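Local coordinates for Puf (Pumilio/fbf) domain-containing protein 7, confirmed by transcript evidence (Caenorhabditis elegans, PDB 3V71), which binds a consensus sequence in mRNA 3'-UTRs, modulates mRNA expression and stability, and acts redundantly with puf-5 and puf-6 in oocyte formation and early embryonic divisions, at residues C221-S225 against N259-M263; I326-L331 against Y347-Y351; F73-V79 against R110-A115. All coordinates share one frame; numbering follows the deposited sequence.

Overall arrangement
From the N terminus, the chain meets contact 3 first: 73-79 pairs with 110-115, closing a mostly helical loop of 30 residues. Contact 1 follows far downstream, where 221-225 and 259-263 close a similar loop of 33. Contact 2 comes last, with just 15 residues between 326-331 and 347-351. The three lie in series, so none encloses or crosses another. Contacts 3 and 1 each join two consecutive predicted Pumilio repeats, while contact 2 ties predicted repeat eight to helix 344-365 near the C-terminal end of the solenoid. Contacts 1 and 2 have centres about 25 Å apart; contact 3 lies on the opposite side of the chain's centre, about 55 Å from contact 2, centre to centre.

Contact 1 of 3, residues C221-S225 against N259-M263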
loop_
_atom_site.group_PDB
_atom_site.type_symbol
_atom_site.label_atom_id
_atom_site.label_comp_id
_atom_site.label_asym_id
_atom_site.label_seq_id
_atom_site.Cartn_x
_atom_site.Cartn_y
_atom_site.Cartn_z
ATOM N N CYS A 221 16.904 3.759 0.336
ATOM C CA CYS A 221 16.259 3.972 1.620
ATOM C C CYS A 221 16.214 5.435 2.069
ATOM O O CYS A 221 15.163 5.926 2.486
ATOM C CB CYS A 221 16.937 3.128 2.688
ATOM S SG CYS A 221 16.083 3.172 4.268
ATOM N N TYR A 222 17.351 6.122 1.979
ATOM C CA TYR A 222 17.477 7.477 2.508
ATOM C C TYR A 222 16.573 8.492 1.807
ATOM O O TYR A 222 15.890 9.293 2.463
ATOM C CB TYR A 222 18.916 7.943 2.412
ATOM C CG TYR A 222 19.199 9.220 3.171
ATOM C CD1 TYR A 222 19.753 9.177 4.444
ATOM C CD2 TYR A 222 18.909 10.466 2.620
ATOM C CE1 TYR A 222 20.013 10.329 5.148
ATOM C CE2 TYR A 222 19.166 11.630 3.318
ATOM C CZ TYR A 222 19.721 11.552 4.584
ATOM O OH TYR A 222 20.001 12.693 5.299
ATOM N N ARG A 223 16.596 8.471 0.474
ATOM C CA ARG A 223 15.709 9.318 -0.315
ATOM C C ARG A 223 14.259 8.921 -0.087
ATOM O O ARG A 223 13.382 9.774 0.008
ATOM C CB ARG A 223 16.041 9.232 -1.804
ATOM C CG ARG A 223 15.057 9.974 -2.705
ATOM C CD ARG A 223 15.543 10.012 -4.146
ATOM N NE ARG A 223 16.876 10.596 -4.242
ATOM C CZ ARG A 223 17.109 11.889 -4.438
ATOM N NH1 ARG A 223 16.091 12.732 -4.570
ATOM N NH2 ARG A 223 18.359 12.339 -4.506
ATOM N N LEU A 224 14.013 7.620 0.007
ATOM C CA LEU A 224 12.663 7.125 0.228
ATOM C C LEU A 224 12.119 7.526 1.593
ATOM O O LEU A 224 10.972 7.958 1.715
ATOM C CB LEU A 224 12.622 5.606 0.084
ATOM C CG LEU A 224 12.772 5.061 -1.335
ATOM C CD1 LEU A 224 12.645 3.553 -1.315
ATOM C CD2 LEU A 224 11.744 5.676 -2.271
ATOM N N SER A 225 12.944 7.374 2.621
ATOM C CA SER A 225 12.525 7.654 3.987
ATOM C C SER A 225 12.232 9.134 4.181
ATOM O O SER A 225 11.456 9.532 5.049
ATOM C CB SER A 225 13.604 7.201 4.954
ATOM O OG SER A 225 13.944 5.851 4.712
ATOM N N ASN A 259 22.941 7.350 10.393
ATOM C CA ASN A 259 22.128 8.417 9.821
ATOM C C ASN A 259 21.083 8.991 10.777
ATOM O O ASN A 259 20.337 9.896 10.412
ATOM C CB ASN A 259 21.426 7.925 8.560
ATOM C CG ASN A 259 22.271 8.082 7.320
ATOM O OD1 ASN A 259 23.073 9.003 7.219
ATOM N ND2 ASN A 259 22.082 7.189 6.356
ATOM N N LEU A 260 21.033 8.471 11.998
ATOM C CA LEU A 260 19.980 8.828 12.950
ATOM C C LEU A 260 19.775 10.323 13.137
ATOM O O LEU A 260 18.661 10.812 13.023
ATOM C CB LEU A 260 20.244 8.179 14.306
ATOM C CG LEU A 260 20.037 6.668 14.336
ATOM C CD1 LEU A 260 20.031 6.172 15.762
ATOM C CD2 LEU A 260 18.741 6.301 13.648
ATOM N N LEU A 261 20.851 11.042 13.433
ATOM C CA LEU A 261 20.770 12.471 13.716
ATOM C C LEU A 261 20.115 13.296 12.616
ATOM O O LEU A 261 19.224 14.084 12.889
ATOM C CB LEU A 261 22.149 13.052 14.022
ATOM C CG LEU A 261 22.159 14.562 14.303
ATOM C CD1 LEU A 261 21.586 14.867 15.686
ATOM C CD2 LEU A 261 23.551 15.166 14.150
ATOM N N SER A 262 20.564 13.147 11.377
ATOM C CA SER A 262 20.004 13.971 10.311
ATOM C C SER A 262 18.577 13.549 9.989
ATOM O O SER A 262 17.708 14.399 9.745
ATOM C CB SER A 262 20.858 13.914 9.048
ATOM O OG SER A 262 20.650 12.701 8.353
ATOM N N MET A 263 18.338 12.236 9.995
ATOM C CA MET A 263 17.020 11.692 9.662
ATOM C C MET A 263 15.973 12.064 10.691
ATOM O O MET A 263 14.825 12.281 10.342
ATOM C CB MET A 263 17.076 10.174 9.532
ATOM C CG MET A 263 18.117 9.687 8.543
ATOM S SD MET A 263 17.731 8.049 7.914
ATOM C CE MET A 263 16.292 8.420 6.916
#
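Tyr222 reaches out from the short helix 221-225 and sets its ring among three side chains of the other segment, Asn259, Ser262 and Met263. With CG trans to the main-chain nitrogen (chi1 -169°), the ring extends across the gap, although the bond to CB heads neither directly at the partner segment nor directly from it. At its far end Tyr222 OH hydrogen-bonds Ser262 OG at 3.1 Å, and either hydroxyl could be the donor. Ser262 OG lies close to the plane of the ring, so the serine meets the tyrosine at its rim.

Asn259 also comes in at the edge: its ND2 is 3.6 Å from Tyr222 CD1. The amide is turned 62° against the ring and therefore does not stack on it. ND2 gives its hydrogen bond to Cys255 O one turn back, which ties the amide to its own part of the chain while it borders the ring.

Met263 approaches obliquely. Its CG is 3.9 Å from Tyr222 CE1, and SD sits 5.0 Å from the ring centroid, 49° off the normal, a Met-aromatic contact. A bend at the last torsion sends the methyl past the ring to helix 221-225, where Met263 CE is 3.5 Å from Ser225 CB. The two hydroxyls thus join at the exposed margin, while methionine and serine meet in the buried part.

Around this bridge between the predicted sixth and seventh Pumilio repeats, Met263 also packs on Leu256 of helix 244-256 and on Ala269 and Ile273 of helix 269-279. Ser225 touches Val272 on that same second helix, and Cys221 leans on Ile251, so both short helices rest against the longer ones of the solenoid.

Contact 2 of 3, residues I326-L331 against Y347-Y351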
loop_
_atom_site.group_PDB
_atom_site.type_symbol
_atom_site.label_atom_id
_atom_site.label_comp_id
_atom_site.label_asym_id
_atom_site.label_seq_id
_atom_site.Cartn_x
_atom_site.Cartn_y
_atom_site.Cartn_z
ATOM N N ILE A 326 9.827 3.827 24.906
ATOM C CA ILE A 326 10.428 2.505 24.842
ATOM C C ILE A 326 11.091 2.057 26.148
ATOM O O ILE A 326 10.808 0.968 26.643
ATOM C CB ILE A 326 11.441 2.428 23.692
ATOM C CG1 ILE A 326 10.722 2.625 22.356
ATOM C CG2 ILE A 326 12.214 1.105 23.730
ATOM C CD1 ILE A 326 11.590 2.341 21.139
ATOM N N CYS A 327 11.970 2.883 26.701
ATOM C CA CYS A 327 12.668 2.523 27.933
ATOM C C CYS A 327 11.732 2.201 29.093
ATOM O O CYS A 327 11.830 1.136 29.699
ATOM C CB CYS A 327 13.636 3.625 28.347
ATOM S SG CYS A 327 15.105 3.687 27.340
ATOM N N THR A 328 10.832 3.125 29.404
ATOM C CA THR A 328 9.979 2.982 30.576
ATOM C C THR A 328 8.997 1.814 30.440
ATOM O O THR A 328 8.743 1.093 31.410
ATOM C CB THR A 328 9.226 4.289 30.883
ATOM O OG1 THR A 328 8.309 4.585 29.824
ATOM C CG2 THR A 328 10.210 5.433 31.019
ATOM N N ALA A 329 8.450 1.627 29.240
ATOM C CA ALA A 329 7.583 0.485 28.965
ATOM C C ALA A 329 8.304 -0.820 29.292
ATOM O O ALA A 329 7.716 -1.752 29.834
ATOM C CB ALA A 329 7.141 0.495 27.513
ATOM N N ALA A 330 9.586 -0.876 28.955
ATOM C CA ALA A 330 10.409 -2.037 29.249
ATOM C C ALA A 330 10.731 -2.125 30.736
ATOM O O ALA A 330 11.173 -3.162 31.230
ATOM C CB ALA A 330 11.682 -1.982 28.442
ATOM N N LEU A 331 10.515 -1.030 31.449
ATOM C CA LEU A 331 10.770 -1.001 32.880
ATOM C C LEU A 331 9.475 -1.191 33.680
ATOM O O LEU A 331 9.191 -0.440 34.605
ATOM C CB LEU A 331 11.477 0.304 33.266
ATOM C CG LEU A 331 13.012 0.348 33.285
ATOM C CD1 LEU A 331 13.641 -0.830 32.564
ATOM C CD2 LEU A 331 13.538 1.665 32.721
ATOM N N TYR A 347 18.485 -0.716 29.750
ATOM C CA TYR A 347 17.359 0.200 29.651
ATOM C C TYR A 347 17.443 1.232 30.766
ATOM O O TYR A 347 17.288 2.431 30.544
ATOM C CB TYR A 347 16.050 -0.574 29.789
ATOM C CG TYR A 347 15.513 -1.150 28.500
ATOM C CD1 TYR A 347 14.725 -0.380 27.654
ATOM C CD2 TYR A 347 15.768 -2.468 28.140
ATOM C CE1 TYR A 347 14.212 -0.899 26.472
ATOM C CE2 TYR A 347 15.257 -3.000 26.954
ATOM C CZ TYR A 347 14.478 -2.209 26.124
ATOM O OH TYR A 347 13.958 -2.717 24.946
ATOM N N SER A 348 17.676 0.742 31.976
ATOM C CA SER A 348 17.840 1.595 33.143
ATOM C C SER A 348 18.913 2.644 32.887
ATOM O O SER A 348 18.777 3.799 33.281
ATOM C CB SER A 348 18.224 0.750 34.355
ATOM O OG SER A 348 18.227 1.529 35.532
ATOM N N GLY A 349 19.986 2.230 32.226
ATOM C CA GLY A 349 21.057 3.140 31.888
ATOM C C GLY A 349 20.559 4.285 31.031
ATOM O O GLY A 349 20.933 5.441 31.255
ATOM N N TRP A 350 19.702 3.960 30.064
ATOM C CA TRP A 350 19.217 4.934 29.090
ATOM C C TRP A 350 18.186 5.891 29.671
ATOM O O TRP A 350 18.238 7.102 29.459
ATOM C CB TRP A 350 18.629 4.210 27.891
ATOM C CG TRP A 350 19.619 3.338 27.192
ATOM C CD1 TRP A 350 20.973 3.505 27.152
ATOM C CD2 TRP A 350 19.336 2.155 26.434
ATOM N NE1 TRP A 350 21.551 2.504 26.409
ATOM C CE2 TRP A 350 20.567 1.660 25.958
ATOM C CE3 TRP A 350 18.159 1.466 26.108
ATOM C CZ2 TRP A 350 20.656 0.505 25.174
ATOM C CZ3 TRP A 350 18.251 0.319 25.329
ATOM C CH2 TRP A 350 19.490 -0.148 24.872
ATOM N N TYR A 351 17.234 5.347 30.405
ATOM C CA TYR A 351 16.251 6.201 31.026
ATOM C C TYR A 351 16.976 7.232 31.872
ATOM O O TYR A 351 16.642 8.411 31.839
ATOM C CB TYR A 351 15.255 5.390 31.860
ATOM C CG TYR A 351 14.293 6.261 32.618
ATOM C CD1 TYR A 351 13.384 7.064 31.949
ATOM C CD2 TYR A 351 14.309 6.302 34.002
ATOM C CE1 TYR A 351 12.512 7.887 32.641
ATOM C CE2 TYR A 351 13.440 7.117 34.702
ATOM C CZ TYR A 351 12.544 7.908 34.018
ATOM O OH TYR A 351 11.677 8.722 34.717
#
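Ala330 and Tyr347 make a CH-pi contact: the alanine CB sits 3.5 Å from the ring centroid and 17° off its normal. Trp350 CZ3 lies over the opposite face; the tyrosine torsion, with CG beside the backbone N (chi1 -87°), swings the ring between the two. Ile326 CG2 lies in the ring plane at its edge, 3.9 Å from Tyr347 CE1. An alanine in place of Tyr347 would probably open a gap between Ala330 and Trp350 and leave Ile326 CG2 without the ring edge it borders.

Sulfur contacts come next. Cys327 SG lies at the edge of the Trp350 indole, 5.3 Å from the centroid of the six-membered ring, and is oblique to Tyr347; the nearest carbon across the contact is Trp350 CB, 3.6 Å from Cys327 SG.

Apolar contacts complete the interface. Leu331 places CD1 3.7 Å from Tyr347 CB, and Thr328 CG2 is 3.7 Å from Tyr351 CD1.

The short helical segments cross at -134°, joining the end of the predicted eighth Pumilio repeat to helix 344-365 at the C-terminal end of the solenoid. Met289 of helix 282-292 touches both Cys327 and Trp350, Leu285 touches Tyr347, and Ile326 packs on Phe277 of helix 269-279.

Contact 3 of 3, residues F73-V79 against R110-A115; sequences FIVQKLV and RVVQLA
Arg110 opens the second segment beside Phe73 and Gln76. Its chain is extended from CG to NE, carrying NH1 to 3.9 Å from Phe73 CZ. CZ lies at the edge of the guanidinium, near its plane, and the two flat groups are 56° apart, so they meet at a corner without stacking. Nearer the backbone, Arg110 CB comes 3.9 Å from Gln76 NE2, whose hydrogen bond goes to Asn72 OD1 one turn earlier.

Val111 faces the buried side. Its CG1 touches Val75 CG1 at 3.7 Å, the two side chains crossing at about a right angle, and Val79 CG2 is a looser 4.3 Å from Val111 CG1.

A turn further on, Leu114 crosses Gln76. The glutamine has CG opposite its carbonyl carbon (chi1 -73°) and runs out extended beyond it, carrying its aliphatic part across the leucine at about a right angle, with Gln76 CB 3.6 Å from Leu114 CD1. The other branch, Leu114 CD2, meets Val79 CG1 at 4.0 Å. Ala115 ends the row, its backbone N 3.9 Å from Val79 CG1.

Asn72, Phe73 and Gln76 fit the PUF pattern in which two polar residues read a base edge and a third stacks, here consistent with uracil recognition. Near-parallel neighbours of this kind, 11° apart with axes 9.6 Å from each other, form the inner helix layer of a PUF solenoid. Behind the pair, Val75 rests on Phe62 and Leu65 of helix 59-66, while Phe73 reaches Val32 and Glu36 of helix 29-37.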
loop_
_atom_site.group_PDB
_atom_site.type_symbol
_atom_site.label_atom_id
_atom_site.label_comp_id
_atom_site.label_asym_id
_atom_site.label_seq_id
_atom_site.Cartn_x
_atom_site.Cartn_y
_atom_site.Cartn_z
ATOM N N PHE A 73 -23.684 -1.163 -12.844
ATOM C CA PHE A 73 -24.184 -2.202 -11.951
ATOM C C PHE A 73 -24.764 -3.393 -12.706
ATOM O O PHE A 73 -24.617 -4.534 -12.277
ATOM C CB PHE A 73 -25.206 -1.629 -10.966
ATOM C CG PHE A 73 -24.605 -0.706 -9.936
ATOM C CD1 PHE A 73 -23.832 -1.211 -8.900
ATOM C CD2 PHE A 73 -24.813 0.665 -10.006
ATOM C CE1 PHE A 73 -23.279 -0.368 -7.955
ATOM C CE2 PHE A 73 -24.265 1.514 -9.065
ATOM C CZ PHE A 73 -23.495 0.998 -8.037
ATOM N N ILE A 74 -25.418 -3.131 -13.833
ATOM C CA ILE A 74 -25.991 -4.209 -14.620
ATOM C C ILE A 74 -24.903 -4.922 -15.412
ATOM O O ILE A 74 -24.965 -6.137 -15.609
ATOM C CB ILE A 74 -27.128 -3.721 -15.557
ATOM C CG1 ILE A 74 -27.839 -4.912 -16.206
ATOM C CG2 ILE A 74 -26.601 -2.787 -16.625
ATOM C CD1 ILE A 74 -28.450 -5.888 -15.216
ATOM N N VAL A 75 -23.900 -4.175 -15.860
ATOM C CA VAL A 75 -22.783 -4.805 -16.546
ATOM C C VAL A 75 -22.067 -5.736 -15.575
ATOM O O VAL A 75 -21.489 -6.753 -15.966
ATOM C CB VAL A 75 -21.790 -3.775 -17.086
ATOM C CG1 VAL A 75 -20.659 -4.473 -17.833
ATOM C CG2 VAL A 75 -22.499 -2.786 -17.983
ATOM N N GLN A 76 -22.115 -5.375 -14.296
ATOM C CA GLN A 76 -21.516 -6.189 -13.253
ATOM C C GLN A 76 -22.306 -7.458 -13.052
ATOM O O GLN A 76 -21.742 -8.544 -12.979
ATOM C CB GLN A 76 -21.441 -5.410 -11.951
ATOM C CG GLN A 76 -20.367 -4.338 -11.963
ATOM C CD GLN A 76 -20.108 -3.786 -10.585
ATOM O OE1 GLN A 76 -19.797 -4.540 -9.664
ATOM N NE2 GLN A 76 -20.255 -2.469 -10.423
ATOM N N LYS A 77 -23.620 -7.313 -12.966
ATOM C CA LYS A 77 -24.499 -8.463 -12.866
ATOM C C LYS A 77 -24.214 -9.403 -14.019
ATOM O O LYS A 77 -24.152 -10.611 -13.832
ATOM C CB LYS A 77 -25.960 -8.028 -12.888
ATOM C CG LYS A 77 -26.936 -9.139 -12.570
ATOM C CD LYS A 77 -26.823 -9.588 -11.126
ATOM C CE LYS A 77 -27.951 -10.546 -10.770
ATOM N NZ LYS A 77 -27.920 -10.926 -9.330
ATOM N N LEU A 78 -24.027 -8.846 -15.213
ATOM C CA LEU A 78 -23.735 -9.661 -16.392
ATOM C C LEU A 78 -22.452 -10.456 -16.218
ATOM O O LEU A 78 -22.296 -11.534 -16.783
ATOM C CB LEU A 78 -23.583 -8.792 -17.641
ATOM C CG LEU A 78 -24.749 -8.023 -18.257
ATOM C CD1 LEU A 78 -24.341 -7.631 -19.663
ATOM C CD2 LEU A 78 -26.020 -8.845 -18.288
ATOM N N VAL A 79 -21.534 -9.899 -15.440
ATOM C CA VAL A 79 -20.188 -10.435 -15.304
ATOM C C VAL A 79 -20.103 -11.586 -14.299
ATOM O O VAL A 79 -19.544 -12.649 -14.600
ATOM C CB VAL A 79 -19.196 -9.307 -14.935
ATOM C CG1 VAL A 79 -17.847 -9.871 -14.515
ATOM C CG2 VAL A 79 -19.042 -8.357 -16.109
ATOM N N ARG A 110 -14.752 -0.619 -11.918
ATOM C CA ARG A 110 -15.362 -1.673 -11.115
ATOM C C ARG A 110 -15.716 -2.883 -11.956
ATOM O O ARG A 110 -15.721 -4.010 -11.465
ATOM C CB ARG A 110 -16.624 -1.149 -10.443
ATOM C CG ARG A 110 -16.443 0.196 -9.779
ATOM C CD ARG A 110 -17.778 0.793 -9.431
ATOM N NE ARG A 110 -17.653 2.031 -8.673
ATOM C CZ ARG A 110 -18.690 2.761 -8.270
ATOM N NH1 ARG A 110 -19.930 2.370 -8.560
ATOM N NH2 ARG A 110 -18.484 3.880 -7.579
ATOM N N VAL A 111 -16.029 -2.647 -13.221
ATOM C CA VAL A 111 -16.345 -3.738 -14.121
ATOM C C VAL A 111 -15.070 -4.511 -14.458
ATOM O O VAL A 111 -15.047 -5.746 -14.448
ATOM C CB VAL A 111 -16.997 -3.226 -15.416
ATOM C CG1 VAL A 111 -17.274 -4.391 -16.368
ATOM C CG2 VAL A 111 -18.276 -2.453 -15.103
ATOM N N VAL A 112 -14.011 -3.766 -14.756
ATOM C CA VAL A 112 -12.716 -4.357 -15.048
ATOM C C VAL A 112 -12.295 -5.234 -13.880
ATOM O O VAL A 112 -11.822 -6.356 -14.064
ATOM C CB VAL A 112 -11.637 -3.280 -15.229
ATOM C CG1 VAL A 112 -10.352 -3.919 -15.694
ATOM C CG2 VAL A 112 -12.088 -2.215 -16.211
ATOM N N GLN A 113 -12.475 -4.701 -12.677
ATOM C CA GLN A 113 -12.071 -5.373 -11.451
ATOM C C GLN A 113 -12.842 -6.648 -11.234
ATOM O O GLN A 113 -12.253 -7.696 -10.982
ATOM C CB GLN A 113 -12.293 -4.461 -10.252
ATOM C CG GLN A 113 -11.308 -3.322 -10.132
ATOM C CD GLN A 113 -11.458 -2.623 -8.814
ATOM O OE1 GLN A 113 -11.113 -3.177 -7.774
ATOM N NE2 GLN A 113 -12.008 -1.413 -8.838
ATOM N N LEU A 114 -14.165 -6.545 -11.316
ATOM C CA LEU A 114 -15.038 -7.696 -11.142
ATOM C C LEU A 114 -14.676 -8.772 -12.144
ATOM O O LEU A 114 -14.609 -9.946 -11.800
ATOM C CB LEU A 114 -16.501 -7.295 -11.300
ATOM C CG LEU A 114 -17.433 -7.929 -10.266
ATOM C CD1 LEU A 114 -18.783 -7.239 -10.255
ATOM C CD2 LEU A 114 -17.592 -9.413 -10.508
ATOM N N ALA A 115 -14.434 -8.364 -13.386
ATOM C CA ALA A 115 -13.972 -9.290 -14.406
ATOM C C ALA A 115 -12.845 -10.134 -13.840
ATOM O O ALA A 115 -12.961 -11.361 -13.740
ATOM C CB ALA A 115 -13.493 -8.537 -15.627
#